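PDB 7KV1: SusD family protein from Bacteroides uniformis, which probably binds beta-glucans at the bacterial cell surface as a SusD-like glycan-binding protein, helping a gut bacterium to capture them. Local coordinates for residues Glu76-Val84 with Ala490-Arg499; Trp334-Tyr344 with Arg370-Leu378. All blocks are in the same frame, centred on the assembly; numbering follows the deposited sequence.

Contact 1 (Glu76-Val84 with Ala490-Arg499); sequences EIMGDNFWV and ALVPDEYGYR
Tyr498 turns the edge of its ring, CD2 foremost, onto one face of the six-membered ring of Trp83. The two form an edge-to-face pair with ring centroids 4.8 Å apart and planes at 77°. The aromatic cluster is completed by Tyr496, whose CD2 meets Trp83 CZ2 obliquely at 3.6 Å, and it illustrates how this SusD-family fold joins loops more than 400 residues apart. Pointing head-on at the indole, the Asp494 carboxylate meets its rim, OD2 lying 3.3 Å from Trp83 CZ3 near the ring plane.

That carboxylate also organises its own loop. With chi1 at 52°, its CG sits between the backbone N and the carbonyl carbon, turning the carboxylate toward the backbone amides that follow the start of the type I turn Asp494 to Gly497. OD1 accepts from Tyr496 N on its anti lone pair, an Asx turn, and from Tyr498 N on its syn lone pair, while OD2 takes Arg499 N at 2.8 Å. With an alanine here, three backbone amides would probably be left without the carboxylate that gathers them, and the turn bearing both tyrosines would be freer to shift against Trp83.

Arg499 supplies the hydrogen bonds across the contact, NH1 and NH2 converging end-on upon Gly79 O, each 3.0 Å from it. NH2 approaches in the carbonyl plane and NH1 from 43° above it. Beside them Leu491 spreads its methyls over the backbone, CD2 coming 3.5 Å from Gly79 C. In the second shell, Phe99 of helix 93-99 receives Arg499 NH2 on its carbonyl and lies in cation-pi contact with the guanidinium. Arg468 forms a salt bridge with Asp80 OD2, and the same oxygen accepts a hydrogen from a water that gives its other to Ala490 O, the water oxygen 2.8 Å from that carbonyl oxygen.

Contact 2 (Trp334-Tyr344 with Arg370-Leu378); sequences WGFMPMRLETY and RYQDTHIWL
Pro338 is the bump that fills the bend of the opposing chain: its CB rests 3.4 Å from Gln372 O, within the type II turn from Arg370 to Asp373, while CD faces Trp377 CZ3 on another side. The neighbouring Met339 sets CB on Ile376 CG2 at 3.7 Å; with CG anti to the backbone N (chi1 -169°) the chain runs on, and a bend at chi3 carries CE to Leu378 CD1, 4.0 Å away. Ile376 answers with its own knob, CD1 entering the hollow between Leu341 CD1 and Tyr344 CB. The Trp377 ring slides its CH2 corner to within 3.5 Å of Gly335 CA, a close fit at a glycine of positive phi, where a beta-carbon would probably crowd Arg370 CD. Polar bonds fix the register of these shapes: Met339 N gives to Ile376 O at 3.0 Å, and Thr374 OG1, which also accepts Ile376 N in an ST turn, gives to Met339 O at 2.7 Å. At the far end Arg370 NH1 holds Trp334 O, 2.9 Å away. Strand 376-378 pairs antiparallel with strand 358-360, whose Cys358 is touched by Met339, Tyr344 and Ile376, while Met337 and Leu378 lean on helix 71-76.

Contact 2 is nested inside the long loop of chain that contact 1 closes, and the two have centres about 12 Å apart. Residues 76-84 join them directly: Trp83 N lies 2.8 Å from Pro338 O and Asn81 O 2.8 Å from Thr343 OG1, both probable hydrogen bonds. Arg340 makes a cation-pi contact with Trp83, and Gln372 NE2 packs 3.2 Å from Tyr498 CG, so both segments of contact 2 meet the aromatic cluster of contact 1. None of their residues belongs to the cobalt hexammine pocket, which is lined by Leu260, Phe266, Arg267 and Tyr408 among others; these contacts are structural joints within the fold.

Contact 1 (Glu76-Val84 with Ala490-Arg499)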
loop_
_atom_site.group_PDB
_atom_site.type_symbol
_atom_site.label_atom_id
_atom_site.label_comp_id
_atom_site.label_asym_id
_atom_site.label_seq_id
_atom_site.Cartn_x
_atom_site.Cartn_y
_atom_site.Cartn_z
ATOM N N GLU A 76 0.688 7.520 2.858
ATOM C CA GLU A 76 0.430 8.068 4.213
ATOM C C GLU A 76 0.412 9.602 4.154
ATOM O O GLU A 76 -0.388 10.210 4.883
ATOM C CB GLU A 76 1.460 7.542 5.220
ATOM C CG GLU A 76 1.336 6.074 5.556
ATOM C CD GLU A 76 0.303 5.733 6.614
ATOM O OE1 GLU A 76 -0.333 6.659 7.144
ATOM O OE2 GLU A 76 0.099 4.542 6.850
ATOM N N ILE A 77 1.254 10.230 3.345
ATOM C CA ILE A 77 1.491 11.698 3.470
ATOM C C ILE A 77 0.211 12.502 3.242
ATOM O O ILE A 77 0.142 13.613 3.772
ATOM C CB ILE A 77 2.657 12.211 2.607
ATOM C CG1 ILE A 77 2.530 11.855 1.120
ATOM C CG2 ILE A 77 3.979 11.727 3.213
ATOM C CD1 ILE A 77 3.546 12.588 0.231
ATOM N N MET A 78 -0.762 12.018 2.486
ATOM C CA MET A 78 -1.974 12.821 2.203
ATOM C C MET A 78 -3.031 12.540 3.269
ATOM O O MET A 78 -4.052 13.257 3.290
ATOM C CB MET A 78 -2.472 12.558 0.777
ATOM C CG MET A 78 -1.483 13.100 -0.232
ATOM S SD MET A 78 -1.951 12.839 -1.939
ATOM C CE MET A 78 -1.503 11.115 -2.174
ATOM N N GLY A 79 -2.702 11.646 4.219
ATOM C CA GLY A 79 -3.588 11.214 5.305
ATOM C C GLY A 79 -3.345 11.990 6.582
ATOM O O GLY A 79 -2.836 13.084 6.491
ATOM N N ASP A 80 -3.651 11.393 7.725
ATOM C CA ASP A 80 -3.653 12.082 9.040
ATOM C C ASP A 80 -2.805 11.345 10.072
ATOM O O ASP A 80 -2.901 11.764 11.212
ATOM C CB ASP A 80 -5.077 12.315 9.557
ATOM C CG ASP A 80 -5.895 11.045 9.724
ATOM O OD1 ASP A 80 -5.424 9.917 9.248
ATOM O OD2 ASP A 80 -6.993 11.184 10.324
ATOM N N ASN A 81 -1.969 10.372 9.687
ATOM C CA ASN A 81 -1.186 9.595 10.694
ATOM C C ASN A 81 0.167 10.281 11.006
ATOM O O ASN A 81 0.682 10.128 12.159
ATOM C CB ASN A 81 -0.905 8.168 10.246
ATOM C CG ASN A 81 -2.087 7.234 10.403
ATOM O OD1 ASN A 81 -2.917 7.432 11.302
ATOM N ND2 ASN A 81 -2.161 6.242 9.520
ATOM N N PHE A 82 0.754 10.950 10.021
ATOM C CA PHE A 82 2.176 11.393 10.068
ATOM C C PHE A 82 2.279 12.860 9.681
ATOM O O PHE A 82 1.408 13.390 9.002
ATOM C CB PHE A 82 3.032 10.587 9.087
ATOM C CG PHE A 82 3.152 9.138 9.475
ATOM C CD1 PHE A 82 4.129 8.737 10.383
ATOM C CD2 PHE A 82 2.213 8.208 9.034
ATOM C CE1 PHE A 82 4.203 7.420 10.797
ATOM C CE2 PHE A 82 2.325 6.882 9.418
ATOM C CZ PHE A 82 3.299 6.493 10.315
ATOM N N TRP A 83 3.419 13.455 10.003
ATOM C CA TRP A 83 3.903 14.678 9.334
ATOM C C TRP A 83 4.898 14.213 8.265
ATOM O O TRP A 83 5.376 13.061 8.336
ATOM C CB TRP A 83 4.535 15.636 10.343
ATOM C CG TRP A 83 3.700 15.994 11.526
ATOM C CD1 TRP A 83 4.025 15.779 12.826
ATOM C CD2 TRP A 83 2.423 16.675 11.527
ATOM N NE1 TRP A 83 3.058 16.290 13.637
ATOM C CE2 TRP A 83 2.045 16.822 12.883
ATOM C CE3 TRP A 83 1.550 17.132 10.530
ATOM C CZ2 TRP A 83 0.843 17.410 13.275
ATOM C CZ3 TRP A 83 0.366 17.733 10.910
ATOM C CH2 TRP A 83 0.023 17.875 12.264
ATOM N N VAL A 84 5.178 15.055 7.292
ATOM C CA VAL A 84 6.149 14.720 6.225
ATOM C C VAL A 84 7.566 14.739 6.823
ATOM O O VAL A 84 8.317 13.791 6.543
ATOM C CB VAL A 84 5.999 15.659 5.024
ATOM C CG1 VAL A 84 7.127 15.462 4.021
ATOM C CG2 VAL A 84 4.657 15.403 4.362
ATOM N N ALA A 490 -11.844 14.682 8.025
ATOM C CA ALA A 490 -10.660 14.243 8.801
ATOM C C ALA A 490 -9.420 14.999 8.329
ATOM O O ALA A 490 -8.474 15.119 9.116
ATOM C CB ALA A 490 -10.454 12.743 8.666
ATOM N N LEU A 491 -9.349 15.322 7.041
ATOM C CA LEU A 491 -8.128 15.911 6.424
ATOM C C LEU A 491 -8.327 17.422 6.370
ATOM O O LEU A 491 -8.627 17.994 5.302
ATOM C CB LEU A 491 -7.876 15.268 5.063
ATOM C CG LEU A 491 -7.680 13.751 5.115
ATOM C CD1 LEU A 491 -7.498 13.192 3.708
ATOM C CD2 LEU A 491 -6.521 13.331 6.031
ATOM N N VAL A 492 -8.181 18.026 7.525
ATOM C CA VAL A 492 -8.463 19.470 7.750
ATOM C C VAL A 492 -7.228 20.107 8.380
ATOM O O VAL A 492 -6.314 19.404 8.797
ATOM C CB VAL A 492 -9.709 19.664 8.643
ATOM C CG1 VAL A 492 -10.990 19.217 7.947
ATOM C CG2 VAL A 492 -9.586 18.992 9.999
ATOM N N PRO A 493 -7.161 21.462 8.465
ATOM C CA PRO A 493 -6.028 22.137 9.103
ATOM C C PRO A 493 -5.802 21.675 10.551
ATOM O O PRO A 493 -6.756 21.360 11.228
ATOM C CB PRO A 493 -6.402 23.637 8.995
ATOM C CG PRO A 493 -7.296 23.694 7.767
ATOM C CD PRO A 493 -8.105 22.406 7.845
ATOM N N ASP A 494 -4.531 21.585 10.963
ATOM C CA ASP A 494 -4.117 21.238 12.349
ATOM C C ASP A 494 -3.724 22.504 13.120
ATOM O O ASP A 494 -3.505 23.562 12.483
ATOM C CB ASP A 494 -2.946 20.256 12.331
ATOM C CG ASP A 494 -1.815 20.764 11.465
ATOM O OD1 ASP A 494 -1.135 21.690 11.942
ATOM O OD2 ASP A 494 -1.673 20.279 10.301
ATOM N N GLU A 495 -3.612 22.369 14.448
ATOM C CA GLU A 495 -3.305 23.467 15.401
ATOM C C GLU A 495 -1.868 23.964 15.247
ATOM O O GLU A 495 -1.557 24.982 15.863
ATOM C CB GLU A 495 -3.485 23.022 16.853
ATOM C CG GLU A 495 -2.572 21.888 17.273
ATOM C CD GLU A 495 -2.769 21.498 18.725
ATOM O OE1 GLU A 495 -2.581 22.370 19.591
ATOM O OE2 GLU A 495 -3.129 20.345 18.979
ATOM N N TYR A 496 -1.014 23.289 14.474
ATOM C CA TYR A 496 0.426 23.632 14.358
ATOM C C TYR A 496 0.663 24.452 13.092
ATOM O O TYR A 496 1.809 24.840 12.900
ATOM C CB TYR A 496 1.307 22.376 14.397
ATOM C CG TYR A 496 1.147 21.476 15.599
ATOM C CD1 TYR A 496 1.636 21.827 16.858
ATOM C CD2 TYR A 496 0.495 20.260 15.478
ATOM C CE1 TYR A 496 1.472 20.991 17.961
ATOM C CE2 TYR A 496 0.304 19.431 16.570
ATOM C CZ TYR A 496 0.803 19.788 17.809
ATOM O OH TYR A 496 0.603 18.917 18.845
ATOM N N GLY A 497 -0.329 24.662 12.212
ATOM C CA GLY A 497 -0.122 25.446 10.969
ATOM C C GLY A 497 0.540 24.672 9.830
ATOM O O GLY A 497 0.993 25.302 8.850
ATOM N N TYR A 498 0.608 23.348 9.926
ATOM C CA TYR A 498 1.305 22.482 8.940
ATOM C C TYR A 498 0.385 22.257 7.738
ATOM O O TYR A 498 0.615 22.779 6.651
ATOM C CB TYR A 498 1.754 21.176 9.604
ATOM C CG TYR A 498 2.807 21.294 10.691
ATOM C CD1 TYR A 498 3.729 22.333 10.738
ATOM C CD2 TYR A 498 2.841 20.366 11.705
ATOM C CE1 TYR A 498 4.692 22.399 11.743
ATOM C CE2 TYR A 498 3.774 20.419 12.726
ATOM C CZ TYR A 498 4.709 21.439 12.743
ATOM O OH TYR A 498 5.624 21.437 13.758
ATOM N N ARG A 499 -0.704 21.525 7.937
ATOM C CA ARG A 499 -1.776 21.426 6.923
ATOM C C ARG A 499 -2.649 22.669 7.072
ATOM O O ARG A 499 -3.150 22.876 8.172
ATOM C CB ARG A 499 -2.647 20.189 7.126
ATOM C CG ARG A 499 -3.688 20.021 6.033
ATOM C CD ARG A 499 -4.282 18.613 6.102
ATOM N NE ARG A 499 -3.397 17.685 5.453
ATOM C CZ ARG A 499 -3.217 16.400 5.773
ATOM N NH1 ARG A 499 -3.824 15.862 6.823
ATOM N NH2 ARG A 499 -2.376 15.682 5.048
HETATM O O HOH W 1 -8.055 13.289 11.248
#

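Contact 2 (Trp334-Tyr344 with Arg370-Leu378)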
loop_
_atom_site.group_PDB
_atom_site.type_symbol
_atom_site.label_atom_id
_atom_site.label_comp_id
_atom_site.label_asym_id
_atom_site.label_seq_id
_atom_site.Cartn_x
_atom_site.Cartn_y
_atom_site.Cartn_z
ATOM N N TRP A 334 16.886 10.333 8.244
ATOM C CA TRP A 334 16.540 11.577 7.517
ATOM C C TRP A 334 15.311 12.274 8.109
ATOM O O TRP A 334 15.025 13.386 7.675
ATOM C CB TRP A 334 16.395 11.280 6.040
ATOM C CG TRP A 334 17.693 10.837 5.442
ATOM C CD1 TRP A 334 18.924 10.784 6.044
ATOM C CD2 TRP A 334 17.890 10.404 4.088
ATOM N NE1 TRP A 334 19.847 10.288 5.161
ATOM C CE2 TRP A 334 19.252 10.071 3.956
ATOM C CE3 TRP A 334 17.045 10.237 2.996
ATOM C CZ2 TRP A 334 19.788 9.604 2.762
ATOM C CZ3 TRP A 334 17.568 9.762 1.817
ATOM C CH2 TRP A 334 18.927 9.472 1.701
ATOM N N GLY A 335 14.672 11.676 9.105
ATOM C CA GLY A 335 13.645 12.397 9.874
ATOM C C GLY A 335 12.376 12.654 9.072
ATOM O O GLY A 335 11.639 13.551 9.457
ATOM N N PHE A 336 12.097 11.876 8.033
ATOM C CA PHE A 336 10.761 11.884 7.383
ATOM C C PHE A 336 9.761 11.048 8.189
ATOM O O PHE A 336 10.182 10.191 8.978
ATOM C CB PHE A 336 10.822 11.380 5.956
ATOM C CG PHE A 336 11.586 12.309 5.065
ATOM C CD1 PHE A 336 10.993 13.473 4.612
ATOM C CD2 PHE A 336 12.888 12.015 4.695
ATOM C CE1 PHE A 336 11.692 14.324 3.773
ATOM C CE2 PHE A 336 13.597 12.896 3.887
ATOM C CZ PHE A 336 12.998 14.044 3.437
ATOM N N MET A 337 8.464 11.336 8.006
ATOM C CA MET A 337 7.340 10.621 8.659
ATOM C C MET A 337 7.482 10.621 10.176
ATOM O O MET A 337 7.304 9.572 10.802
ATOM C CB MET A 337 7.251 9.179 8.163
ATOM C CG MET A 337 7.036 9.096 6.666
ATOM S SD MET A 337 5.274 9.049 6.251
ATOM C CE MET A 337 4.937 7.333 6.635
ATOM N N PRO A 338 7.722 11.783 10.839
ATOM C CA PRO A 338 7.440 11.883 12.258
ATOM C C PRO A 338 5.988 11.437 12.454
ATOM O O PRO A 338 5.086 11.900 11.700
ATOM C CB PRO A 338 7.563 13.357 12.637
ATOM C CG PRO A 338 8.166 14.037 11.452
ATOM C CD PRO A 338 8.200 13.056 10.292
ATOM N N MET A 339 5.781 10.568 13.431
ATOM C CA MET A 339 4.422 10.143 13.816
ATOM C C MET A 339 3.735 11.249 14.634
ATOM O O MET A 339 4.316 11.727 15.658
ATOM C CB MET A 339 4.414 8.845 14.618
ATOM C CG MET A 339 2.987 8.324 14.751
ATOM S SD MET A 339 2.950 6.746 15.511
ATOM C CE MET A 339 3.659 5.813 14.161
ATOM N N ARG A 340 2.488 11.570 14.287
ATOM C CA ARG A 340 1.715 12.604 15.033
ATOM C C ARG A 340 1.419 12.091 16.436
ATOM O O ARG A 340 1.177 10.872 16.598
ATOM C CB ARG A 340 0.422 13.013 14.332
ATOM C CG ARG A 340 0.704 13.638 12.982
ATOM C CD ARG A 340 -0.464 13.686 12.006
ATOM N NE ARG A 340 -1.468 14.647 12.369
ATOM C CZ ARG A 340 -2.184 15.365 11.491
ATOM N NH1 ARG A 340 -1.947 15.304 10.185
ATOM N NH2 ARG A 340 -3.071 16.216 11.950
ATOM N N LEU A 341 1.414 13.007 17.401
ATOM C CA LEU A 341 1.057 12.689 18.808
ATOM C C LEU A 341 -0.367 12.129 18.854
ATOM O O LEU A 341 -0.646 11.210 19.636
ATOM C CB LEU A 341 1.182 13.958 19.669
ATOM C CG LEU A 341 0.853 13.789 21.161
ATOM C CD1 LEU A 341 1.666 12.660 21.799
ATOM C CD2 LEU A 341 1.086 15.101 21.914
ATOM N N GLU A 342 -1.255 12.690 18.061
ATOM C CA GLU A 342 -2.667 12.258 17.952
ATOM C C GLU A 342 -2.697 10.777 17.545
ATOM O O GLU A 342 -3.533 10.023 18.037
ATOM C CB GLU A 342 -3.368 13.227 16.986
ATOM C CG GLU A 342 -3.253 14.723 17.372
ATOM C CD GLU A 342 -1.937 15.533 17.277
ATOM O OE1 GLU A 342 -1.141 15.368 16.329
ATOM O OE2 GLU A 342 -1.721 16.410 18.158
ATOM N N THR A 343 -1.779 10.317 16.710
ATOM C CA THR A 343 -1.722 8.887 16.304
ATOM C C THR A 343 -1.317 8.000 17.493
ATOM O O THR A 343 -1.846 6.856 17.629
ATOM C CB THR A 343 -0.790 8.705 15.106
ATOM O OG1 THR A 343 -1.155 9.718 14.173
ATOM C CG2 THR A 343 -0.878 7.332 14.488
ATOM N N TYR A 344 -0.345 8.440 18.287
ATOM C CA TYR A 344 0.019 7.706 19.517
ATOM C C TYR A 344 -1.208 7.701 20.435
ATOM O O TYR A 344 -1.601 6.632 20.955
ATOM C CB TYR A 344 1.273 8.311 20.148
ATOM C CG TYR A 344 1.617 7.704 21.478
ATOM C CD1 TYR A 344 2.343 6.527 21.570
ATOM C CD2 TYR A 344 1.165 8.291 22.649
ATOM C CE1 TYR A 344 2.630 5.951 22.801
ATOM C CE2 TYR A 344 1.453 7.740 23.889
ATOM C CZ TYR A 344 2.179 6.564 23.959
ATOM O OH TYR A 344 2.409 6.001 25.174
ATOM N N ARG A 370 14.574 17.458 13.424
ATOM C CA ARG A 370 14.283 17.942 12.065
ATOM C C ARG A 370 12.862 18.520 12.077
ATOM O O ARG A 370 12.267 18.695 13.167
ATOM C CB ARG A 370 14.561 16.823 11.076
ATOM C CG ARG A 370 16.033 16.696 10.704
ATOM C CD ARG A 370 16.299 15.714 9.574
ATOM N NE ARG A 370 17.602 16.013 8.985
ATOM C CZ ARG A 370 18.005 15.723 7.748
ATOM N NH1 ARG A 370 17.233 15.054 6.912
ATOM N NH2 ARG A 370 19.203 16.129 7.340
ATOM N N TYR A 371 12.412 18.987 10.929
ATOM C CA TYR A 371 11.128 19.694 10.764
ATOM C C TYR A 371 9.991 18.780 11.255
ATOM O O TYR A 371 9.995 17.574 10.910
ATOM C CB TYR A 371 11.000 20.146 9.313
ATOM C CG TYR A 371 9.761 20.948 9.018
ATOM C CD1 TYR A 371 9.386 22.014 9.823
ATOM C CD2 TYR A 371 8.947 20.612 7.946
ATOM C CE1 TYR A 371 8.222 22.720 9.569
ATOM C CE2 TYR A 371 7.803 21.340 7.657
ATOM C CZ TYR A 371 7.443 22.399 8.475
ATOM O OH TYR A 371 6.312 23.094 8.198
ATOM N N GLN A 372 9.107 19.333 12.093
ATOM C CA GLN A 372 7.856 18.671 12.575
ATOM C C GLN A 372 8.190 17.494 13.508
ATOM O O GLN A 372 7.338 16.599 13.669
ATOM C CB GLN A 372 6.973 18.236 11.391
ATOM C CG GLN A 372 6.657 19.356 10.416
ATOM C CD GLN A 372 5.956 18.840 9.186
ATOM O OE1 GLN A 372 6.503 18.038 8.423
ATOM N NE2 GLN A 372 4.742 19.330 8.980
ATOM N N ASP A 373 9.378 17.490 14.125
ATOM C CA ASP A 373 9.782 16.451 15.096
ATOM C C ASP A 373 8.710 16.303 16.208
ATOM O O ASP A 373 8.179 17.332 16.682
ATOM C CB ASP A 373 11.120 16.784 15.756
ATOM C CG ASP A 373 11.557 15.699 16.718
ATOM O OD1 ASP A 373 11.948 14.597 16.255
ATOM O OD2 ASP A 373 11.414 15.934 17.920
ATOM N N THR A 374 8.437 15.074 16.636
ATOM C CA THR A 374 7.487 14.749 17.739
ATOM C C THR A 374 8.171 13.852 18.766
ATOM O O THR A 374 7.532 13.585 19.801
ATOM C CB THR A 374 6.223 14.042 17.223
ATOM O OG1 THR A 374 6.591 12.800 16.623
ATOM C CG2 THR A 374 5.457 14.879 16.218
ATOM N N HIS A 375 9.382 13.366 18.461
ATOM C CA HIS A 375 10.080 12.299 19.236
ATOM C C HIS A 375 9.278 10.997 19.143
ATOM O O HIS A 375 9.529 10.094 19.978
ATOM C CB HIS A 375 10.316 12.719 20.704
ATOM C CG HIS A 375 11.682 13.276 20.933
ATOM N ND1 HIS A 375 12.203 14.278 20.130
ATOM C CD2 HIS A 375 12.661 12.951 21.819
ATOM C CE1 HIS A 375 13.441 14.553 20.516
ATOM N NE2 HIS A 375 13.746 13.764 21.549
ATOM N N ILE A 376 8.366 10.886 18.161
ATOM C CA ILE A 376 7.665 9.599 17.867
ATOM C C ILE A 376 7.907 9.262 16.406
ATOM O O ILE A 376 7.803 10.179 15.577
ATOM C CB ILE A 376 6.158 9.629 18.170
ATOM C CG1 ILE A 376 5.843 10.289 19.510
ATOM C CG2 ILE A 376 5.575 8.227 18.075
ATOM C CD1 ILE A 376 4.381 10.494 19.730
ATOM N N TRP A 377 8.168 7.985 16.149
ATOM C CA TRP A 377 8.496 7.437 14.826
ATOM C C TRP A 377 7.737 6.134 14.634
ATOM O O TRP A 377 7.207 5.598 15.634
ATOM C CB TRP A 377 10.004 7.241 14.711
ATOM C CG TRP A 377 10.792 8.481 15.004
ATOM C CD1 TRP A 377 11.349 8.858 16.195
ATOM C CD2 TRP A 377 11.042 9.565 14.091
ATOM N NE1 TRP A 377 11.931 10.099 16.076
ATOM C CE2 TRP A 377 11.789 10.538 14.787
ATOM C CE3 TRP A 377 10.706 9.806 12.756
ATOM C CZ2 TRP A 377 12.200 11.730 14.181
ATOM C CZ3 TRP A 377 11.131 10.974 12.159
ATOM C CH2 TRP A 377 11.863 11.924 12.861
ATOM N N LEU A 378 7.728 5.625 13.405
ATOM C CA LEU A 378 7.065 4.334 13.081
ATOM C C LEU A 378 7.986 3.186 13.529
ATOM O O LEU A 378 9.088 3.032 12.975
ATOM C CB LEU A 378 6.756 4.282 11.580
ATOM C CG LEU A 378 6.101 3.008 11.064
ATOM C CD1 LEU A 378 4.720 2.816 11.655
ATOM C CD2 LEU A 378 6.027 3.032 9.537
HETATM O O HOH W 2 11.483 15.509 11.583
HETATM O O HOH W 3 8.678 7.207 11.158
#